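Local structure of putative Glycosidase (Bacteroides thetaiotaomicron, 3R67) at residues Asn24-Tyr36 with Asp42-Pro54. The protein is a putative glycosidase, probably folded as a five-bladed beta-propeller like its relatives. Sequence-based numbering, arbitrary orientation.
Sequences NPIVSPDTTTVFY and DSVAWESSDTFNP. With EDO (1,2-ethanediol), chain E.
Thr33 and Glu47 meet at about a right angle: the threonine hydroxyl OG1 gives a 2.7 Å hydrogen bond to Glu47 OE2, on the lone pair turned away from the other oxygen. In Glu47, chi1 of 56° sets CG between the backbone N and the carbonyl carbon, over the centre of the Trp46 ring, and the chain extends from there to the threonine. The second oxygen, OE1, is held by Arg97 (salt bridge) and the Tyr67 hydroxyl. A water ties the loops together, donating to Asp30 O and Thr33 O and accepting from Glu47 N.

Phe35 turns its edge toward the face of Trp46, offset, with planes at 74°, and its CB lies 3.4 Å from Trp46 CD1. Phe35 and Val44 form an antiparallel hydrogen-bonded pair, Val44 N to Phe35 O at 2.7 Å. At the hairpin's outer end one face of the Tyr36 ring lies against Asp42 N. At the contact's other end, Pro29 CG packs 3.3 Å from Ser49 O. From the hairpin of strands 35-37 and 42-44 the chain passes through the type I turn Ala45-Ser48 into strand 50-59, with Trp46 resting on strands 62-70 and 82-89 of the same sheet and Pro29 touching strand 345-351.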
loop_
_atom_site.group_PDB
_atom_site.type_symbol
_atom_site.label_atom_id
_atom_site.label_comp_id
_atom_site.label_asym_id
_atom_site.label_seq_id
_atom_site.Cartn_x
_atom_site.Cartn_y
_atom_site.Cartn_z
ATOM N N ASN A 24 -9.535 14.524 8.891
ATOM C CA ASN A 24 -8.473 13.620 9.320
ATOM C C ASN A 24 -8.161 13.721 10.828
ATOM O O ASN A 24 -8.221 14.804 11.391
ATOM C CB ASN A 24 -7.205 13.903 8.520
ATOM C CG ASN A 24 -7.373 13.561 7.067
ATOM O OD1 ASN A 24 -7.945 12.525 6.726
ATOM N ND2 ASN A 24 -6.800 14.366 6.177
ATOM N N PRO A 25 -7.826 12.586 11.499
ATOM C CA PRO A 25 -7.717 11.209 10.951
ATOM C C PRO A 25 -9.075 10.584 10.703
ATOM O O PRO A 25 -10.027 10.816 11.431
ATOM C CB PRO A 25 -6.961 10.450 12.047
ATOM C CG PRO A 25 -7.291 11.172 13.314
ATOM C CD PRO A 25 -7.505 12.624 12.944
ATOM N N ILE A 26 -9.159 9.793 9.657
ATOM C CA ILE A 26 -10.388 9.077 9.359
ATOM C C ILE A 26 -10.444 7.775 10.217
ATOM O O ILE A 26 -11.533 7.298 10.489
ATOM C CB ILE A 26 -10.559 8.786 7.843
ATOM C CG1 ILE A 26 -9.449 7.872 7.275
ATOM C CG2 ILE A 26 -10.641 10.099 7.063
ATOM C CD1 ILE A 26 -9.835 7.102 6.039
ATOM N N VAL A 27 -9.293 7.204 10.621
ATOM C CA VAL A 27 -9.200 5.994 11.453
ATOM C C VAL A 27 -8.126 6.232 12.511
ATOM O O VAL A 27 -7.020 6.667 12.194
ATOM C CB VAL A 27 -8.934 4.664 10.664
ATOM C CG1 VAL A 27 -9.025 3.446 11.595
ATOM C CG2 VAL A 27 -9.911 4.484 9.506
ATOM N N SER A 28 -8.461 5.938 13.756
ATOM C CA SER A 28 -7.616 6.076 14.951
ATOM C C SER A 28 -7.712 4.815 15.787
ATOM O O SER A 28 -8.697 4.110 15.631
ATOM C CB SER A 28 -8.033 7.300 15.780
ATOM O OG SER A 28 -7.940 8.510 15.053
ATOM N N PRO A 29 -6.736 4.490 16.682
ATOM C CA PRO A 29 -6.888 3.292 17.514
ATOM C C PRO A 29 -8.136 3.350 18.416
ATOM O O PRO A 29 -8.547 4.422 18.866
ATOM C CB PRO A 29 -5.611 3.276 18.368
ATOM C CG PRO A 29 -4.708 4.193 17.750
ATOM C CD PRO A 29 -5.489 5.203 17.004
ATOM N N ASP A 30 -8.754 2.190 18.630
ATOM C CA ASP A 30 -9.897 2.013 19.509
ATOM C C ASP A 30 -9.523 0.937 20.518
ATOM O O ASP A 30 -9.300 -0.215 20.136
ATOM C CB ASP A 30 -11.176 1.672 18.717
ATOM C CG ASP A 30 -12.472 1.765 19.512
ATOM O OD1 ASP A 30 -12.435 1.537 20.745
ATOM O OD2 ASP A 30 -13.541 2.000 18.887
ATOM N N THR A 31 -9.393 1.330 21.793
ATOM C CA THR A 31 -8.974 0.431 22.865
ATOM C C THR A 31 -10.155 -0.403 23.417
ATOM O O THR A 31 -9.911 -1.357 24.153
ATOM C CB THR A 31 -8.323 1.236 24.015
ATOM O OG1 THR A 31 -9.271 2.156 24.540
ATOM C CG2 THR A 31 -7.048 1.984 23.580
ATOM N N THR A 32 -11.413 -0.087 23.030
ATOM C CA THR A 32 -12.608 -0.777 23.551
ATOM C C THR A 32 -13.060 -1.956 22.678
ATOM O O THR A 32 -13.831 -2.780 23.161
ATOM C CB THR A 32 -13.786 0.196 23.678
ATOM O OG1 THR A 32 -14.220 0.587 22.369
ATOM C CG2 THR A 32 -13.458 1.421 24.541
ATOM N N THR A 33 -12.643 -2.027 21.400
ATOM C CA THR A 33 -13.084 -3.135 20.541
ATOM C C THR A 33 -12.257 -4.388 20.841
ATOM O O THR A 33 -11.072 -4.306 21.175
ATOM C CB THR A 33 -13.016 -2.765 19.074
ATOM O OG1 THR A 33 -11.685 -2.364 18.782
ATOM C CG2 THR A 33 -14.019 -1.679 18.691
ATOM N N VAL A 34 -12.878 -5.542 20.720
ATOM C CA VAL A 34 -12.216 -6.788 21.068
ATOM C C VAL A 34 -12.441 -7.831 19.950
ATOM O O VAL A 34 -13.391 -7.743 19.167
ATOM C CB VAL A 34 -12.775 -7.251 22.455
ATOM C CG1 VAL A 34 -14.266 -7.553 22.394
ATOM C CG2 VAL A 34 -12.000 -8.418 23.036
ATOM N N PHE A 35 -11.529 -8.802 19.880
ATOM C CA PHE A 35 -11.564 -9.892 18.914
ATOM C C PHE A 35 -11.033 -11.167 19.537
ATOM O O PHE A 35 -10.046 -11.126 20.262
ATOM C CB PHE A 35 -10.731 -9.490 17.689
ATOM C CG PHE A 35 -10.215 -10.567 16.774
ATOM C CD1 PHE A 35 -11.075 -11.224 15.895
ATOM C CD2 PHE A 35 -8.848 -10.812 16.672
ATOM C CE1 PHE A 35 -10.587 -12.151 14.972
ATOM C CE2 PHE A 35 -8.359 -11.749 15.764
ATOM C CZ PHE A 35 -9.237 -12.428 14.931
ATOM N N TYR A 36 -11.674 -12.297 19.265
ATOM C CA TYR A 36 -11.131 -13.549 19.759
ATOM C C TYR A 36 -10.148 -14.084 18.725
ATOM O O TYR A 36 -10.557 -14.507 17.636
ATOM C CB TYR A 36 -12.223 -14.557 20.079
ATOM C CG TYR A 36 -11.679 -15.696 20.898
ATOM C CD1 TYR A 36 -11.662 -15.627 22.288
ATOM C CD2 TYR A 36 -11.091 -16.798 20.288
ATOM C CE1 TYR A 36 -11.143 -16.661 23.054
ATOM C CE2 TYR A 36 -10.536 -17.826 21.042
ATOM C CZ TYR A 36 -10.582 -17.761 22.429
ATOM O OH TYR A 36 -10.051 -18.767 23.187
ATOM N N ASP A 42 -7.401 -16.334 22.687
ATOM C CA ASP A 42 -7.752 -15.386 23.726
ATOM C C ASP A 42 -8.230 -14.110 23.098
ATOM O O ASP A 42 -7.970 -13.879 21.920
ATOM C CB ASP A 42 -6.544 -15.123 24.654
ATOM C CG ASP A 42 -6.907 -14.721 26.073
ATOM O OD1 ASP A 42 -8.124 -14.548 26.359
ATOM O OD2 ASP A 42 -5.986 -14.631 26.914
ATOM N N SER A 43 -8.956 -13.291 23.872
ATOM C CA SER A 43 -9.485 -11.993 23.439
ATOM C C SER A 43 -8.369 -10.999 23.295
ATOM O O SER A 43 -7.457 -10.919 24.130
ATOM C CB SER A 43 -10.528 -11.467 24.410
ATOM O OG SER A 43 -11.607 -12.382 24.428
ATOM N N VAL A 44 -8.428 -10.260 22.207
ATOM C CA VAL A 44 -7.413 -9.300 21.848
ATOM C C VAL A 44 -8.064 -7.967 21.448
ATOM O O VAL A 44 -8.976 -7.924 20.613
ATOM C CB VAL A 44 -6.562 -9.908 20.676
ATOM C CG1 VAL A 44 -5.607 -8.897 20.070
ATOM C CG2 VAL A 44 -5.807 -11.161 21.108
ATOM N N ALA A 45 -7.573 -6.888 22.044
ATOM C CA ALA A 45 -7.860 -5.497 21.670
ATOM C C ALA A 45 -7.005 -5.204 20.437
ATOM O O ALA A 45 -5.933 -4.595 20.518
ATOM C CB ALA A 45 -7.567 -4.571 22.844
ATOM N N TRP A 46 -7.457 -5.748 19.299
ATOM C CA TRP A 46 -6.785 -5.884 18.020
ATOM C C TRP A 46 -6.444 -4.525 17.333
ATOM O O TRP A 46 -5.587 -4.535 16.446
ATOM C CB TRP A 46 -7.660 -6.730 17.079
ATOM C CG TRP A 46 -8.970 -6.082 16.731
ATOM C CD1 TRP A 46 -10.126 -6.126 17.452
ATOM C CD2 TRP A 46 -9.246 -5.276 15.575
ATOM N NE1 TRP A 46 -11.108 -5.411 16.817
ATOM C CE2 TRP A 46 -10.595 -4.868 15.665
ATOM C CE3 TRP A 46 -8.479 -4.866 14.461
ATOM C CZ2 TRP A 46 -11.215 -4.106 14.666
ATOM C CZ3 TRP A 46 -9.089 -4.094 13.486
ATOM C CH2 TRP A 46 -10.438 -3.709 13.599
ATOM N N GLU A 47 -7.052 -3.392 17.726
ATOM C CA GLU A 47 -6.730 -2.086 17.112
ATOM C C GLU A 47 -6.463 -1.029 18.199
ATOM O O GLU A 47 -6.693 0.153 17.978
ATOM C CB GLU A 47 -7.871 -1.612 16.169
ATOM C CG GLU A 47 -9.242 -1.520 16.824
ATOM C CD GLU A 47 -10.396 -1.031 15.970
ATOM O OE1 GLU A 47 -10.140 -0.478 14.878
ATOM O OE2 GLU A 47 -11.560 -1.165 16.412
ATOM N N SER A 48 -5.978 -1.455 19.365
ATOM C CA SER A 48 -5.809 -0.576 20.508
ATOM C C SER A 48 -4.538 0.280 20.480
ATOM O O SER A 48 -4.540 1.301 21.185
ATOM C CB SER A 48 -5.781 -1.391 21.794
ATOM O OG SER A 48 -4.723 -2.332 21.772
ATOM N N SER A 49 -3.471 -0.086 19.718
ATOM C CA SER A 49 -2.259 0.729 19.783
ATOM C C SER A 49 -2.120 1.659 18.575
ATOM O O SER A 49 -1.846 2.847 18.783
ATOM C CB SER A 49 -1.012 -0.145 19.899
ATOM O OG SER A 49 -0.867 -1.026 18.799
ATOM N N ASP A 50 -2.273 1.150 17.332
ATOM C CA ASP A 50 -2.111 1.964 16.116
ATOM C C ASP A 50 -2.939 1.425 14.959
ATOM O O ASP A 50 -3.093 0.213 14.841
ATOM C CB ASP A 50 -0.612 2.024 15.682
ATOM C CG ASP A 50 0.308 2.715 16.683
ATOM O OD1 ASP A 50 0.223 3.956 16.819
ATOM O OD2 ASP A 50 1.029 2.004 17.410
ATOM N N THR A 51 -3.463 2.337 14.108
ATOM C CA THR A 51 -4.261 2.048 12.901
ATOM C C THR A 51 -3.681 2.866 11.749
ATOM O O THR A 51 -3.735 4.097 11.791
ATOM C CB THR A 51 -5.752 2.332 13.121
ATOM O OG1 THR A 51 -5.889 3.713 13.445
ATOM C CG2 THR A 51 -6.385 1.444 14.190
ATOM N N PHE A 52 -3.083 2.214 10.749
ATOM C CA PHE A 52 -2.405 2.971 9.689
ATOM C C PHE A 52 -2.377 2.166 8.381
ATOM O O PHE A 52 -3.272 1.364 8.155
ATOM C CB PHE A 52 -0.968 3.332 10.166
ATOM C CG PHE A 52 -0.098 2.183 10.655
ATOM C CD1 PHE A 52 -0.391 1.522 11.844
ATOM C CD2 PHE A 52 1.071 1.849 9.996
ATOM C CE1 PHE A 52 0.416 0.485 12.308
ATOM C CE2 PHE A 52 1.902 0.846 10.484
ATOM C CZ PHE A 52 1.573 0.173 11.639
ATOM N N ASN A 53 -1.407 2.464 7.505
ATOM C CA ASN A 53 -1.097 1.862 6.191
ATOM C C ASN A 53 -2.309 1.099 5.622
ATOM O O ASN A 53 -2.462 -0.124 5.739
ATOM C CB ASN A 53 0.122 0.946 6.299
ATOM C CG ASN A 53 1.368 1.736 6.623
ATOM O OD1 ASN A 53 1.361 2.979 6.718
ATOM N ND2 ASN A 53 2.427 1.031 6.903
ATOM N N PRO A 54 -3.173 1.841 4.947
ATOM C CA PRO A 54 -4.413 1.224 4.489
ATOM C C PRO A 54 -4.510 0.909 2.998
ATOM O O PRO A 54 -3.927 1.594 2.152
ATOM C CB PRO A 54 -5.427 2.321 4.794
ATOM C CG PRO A 54 -4.642 3.610 4.526
ATOM C CD PRO A 54 -3.190 3.308 4.751
HETATM C C1 EDO E . 5.782 2.946 6.862
HETATM O O1 EDO E . 5.014 1.996 7.601
HETATM C C2 EDO E . 7.235 2.776 7.246
HETATM O O2 EDO E . 7.413 3.029 8.646
HETATM O O HOH W 1 -9.077 -2.838 19.980
#